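Local atomic coordinates of aldehyde dehydrogenase 12 (Zea mays, PDB entry 6D97), a protein that catalyses the NAD-dependent oxidation of L-glutamate gamma-semialdehyde, the last step of proline breakdown in plants. Residues A[69-74]-A[134-139]. Numbering follows the deposited sequence.
Sequences DKFIKV and IQRVSP
Phe71 and Ile72 reach from strand 70-74, in a four-stranded mixed sheet, to Arg136 and Val137 on the last turn of helix 124-137. Both strand residues pair with Ile62 in a classic beta bulge, which lets two consecutive side chains point at the helix. The buried part holds Phe71, Ile72 and Val137. CD1 of Ile72 meets CG1 of Val137 at 3.6 Å, the two crossing near a right angle; such branched aliphatics suit a dry seam that Ile229 of helix 229-240 also touches. The flat Phe71 ring can cover Ile72 CG1, 3.8 Å above one face, while its CZ lies 3.6 Å from Arg136 O and, more loosely, 4.3 Å from Val137 CG1. Arg136 forms the partly exposed side. Bent at chi2 and chi3, its chain sets NH2 3.6 Å from Phe71 CD2, guanidinium and ring planes 40° apart. Arginine suits this border: NH2 also makes a salt bridge to Asp64, while NH1 donates to Pro34 O and Val37 O. Replacing Phe71 by alanine is likely to open a gap beside Ile72 and take the guanidinium's aromatic neighbour. With no hydrogen bond between them, strand and helix meet by van der Waals packing, structural rather than cofactor-binding: Val137 lies about 13 Å from NAD.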
# COMPACT_ATOMS: atom_id res chain seq x y z
N ASP A 69 -28.22 44.07 -7.61
CA ASP A 69 -27.19 45.05 -7.96
C ASP A 69 -26.15 44.43 -8.88
O ASP A 69 -25.71 43.30 -8.68
CB ASP A 69 -26.50 45.56 -6.69
CG ASP A 69 -27.37 46.50 -5.88
OD1 ASP A 69 -28.47 46.87 -6.35
OD2 ASP A 69 -26.93 46.88 -4.76
N LYS A 70 -25.75 45.19 -9.90
CA LYS A 70 -24.55 44.86 -10.67
C LYS A 70 -23.33 45.13 -9.80
O LYS A 70 -22.80 46.24 -9.82
CB LYS A 70 -24.47 45.67 -11.96
CG LYS A 70 -25.46 45.29 -13.05
CD LYS A 70 -25.35 46.23 -14.25
CE LYS A 70 -26.20 45.77 -15.42
NZ LYS A 70 -26.05 46.64 -16.63
N PHE A 71 -22.86 44.13 -9.05
CA PHE A 71 -21.80 44.38 -8.08
C PHE A 71 -20.46 43.72 -8.41
O PHE A 71 -19.47 44.01 -7.73
CB PHE A 71 -22.26 43.98 -6.66
CG PHE A 71 -22.27 42.50 -6.37
CD1 PHE A 71 -22.56 41.55 -7.35
CD2 PHE A 71 -22.03 42.06 -5.08
CE1 PHE A 71 -22.57 40.20 -7.04
CE2 PHE A 71 -22.05 40.72 -4.76
CZ PHE A 71 -22.32 39.78 -5.74
N ILE A 72 -20.39 42.87 -9.43
CA ILE A 72 -19.12 42.28 -9.87
C ILE A 72 -19.10 42.22 -11.39
O ILE A 72 -20.03 41.67 -12.00
CB ILE A 72 -18.91 40.86 -9.30
CG1 ILE A 72 -18.82 40.89 -7.77
CG2 ILE A 72 -17.64 40.24 -9.88
CD1 ILE A 72 -18.88 39.51 -7.13
N LYS A 73 -18.06 42.77 -12.01
CA LYS A 73 -17.85 42.61 -13.44
C LYS A 73 -16.74 41.60 -13.67
O LYS A 73 -15.71 41.61 -12.99
CB LYS A 73 -17.54 43.94 -14.13
CG LYS A 73 -16.29 44.67 -13.68
CD LYS A 73 -16.10 45.93 -14.53
CE LYS A 73 -14.80 46.67 -14.21
NZ LYS A 73 -14.54 47.77 -15.19
N VAL A 74 -16.96 40.70 -14.63
CA VAL A 74 -16.08 39.56 -14.89
C VAL A 74 -15.54 39.68 -16.31
O VAL A 74 -16.31 39.91 -17.25
CB VAL A 74 -16.83 38.23 -14.68
CG1 VAL A 74 -15.92 37.06 -14.99
CG2 VAL A 74 -17.36 38.14 -13.26
N ILE A 134 -17.36 34.27 -0.04
CA ILE A 134 -18.17 33.14 -0.51
C ILE A 134 -19.65 33.46 -0.35
O ILE A 134 -20.47 33.23 -1.26
CB ILE A 134 -17.80 31.86 0.25
CG1 ILE A 134 -16.43 31.34 -0.22
CG2 ILE A 134 -18.87 30.79 0.08
CD1 ILE A 134 -15.89 30.23 0.65
N GLN A 135 -20.02 34.02 0.81
CA GLN A 135 -21.41 34.35 1.09
C GLN A 135 -22.00 35.32 0.08
O GLN A 135 -23.18 35.21 -0.27
CB GLN A 135 -21.53 34.95 2.49
CG GLN A 135 -21.68 33.96 3.61
CD GLN A 135 -22.05 34.63 4.91
OE1 GLN A 135 -21.24 35.34 5.51
NE2 GLN A 135 -23.28 34.42 5.36
N ARG A 136 -21.20 36.28 -0.39
CA ARG A 136 -21.76 37.30 -1.27
C ARG A 136 -22.11 36.75 -2.65
O ARG A 136 -23.06 37.22 -3.27
CB ARG A 136 -20.79 38.47 -1.41
CG ARG A 136 -20.49 39.27 -0.14
CD ARG A 136 -21.73 39.89 0.48
NE ARG A 136 -22.51 40.67 -0.48
CZ ARG A 136 -22.27 41.94 -0.80
NH1 ARG A 136 -21.27 42.59 -0.23
NH2 ARG A 136 -23.04 42.55 -1.69
N VAL A 137 -21.38 35.76 -3.13
CA VAL A 137 -21.58 35.25 -4.48
C VAL A 137 -22.35 33.94 -4.50
O VAL A 137 -23.16 33.71 -5.41
CB VAL A 137 -20.22 35.11 -5.21
CG1 VAL A 137 -19.63 36.48 -5.43
CG2 VAL A 137 -19.26 34.25 -4.41
N SER A 138 -22.12 33.06 -3.53
CA SER A 138 -22.84 31.80 -3.41
C SER A 138 -23.52 31.80 -2.04
O SER A 138 -23.00 31.22 -1.08
CB SER A 138 -21.92 30.59 -3.57
OG SER A 138 -22.65 29.38 -3.48
N PRO A 139 -24.69 32.44 -1.93
CA PRO A 139 -25.28 32.72 -0.62
C PRO A 139 -25.54 31.46 0.20
O PRO A 139 -26.18 30.52 -0.26
CB PRO A 139 -26.59 33.45 -0.97
CG PRO A 139 -26.31 34.06 -2.30
CD PRO A 139 -25.46 33.06 -3.02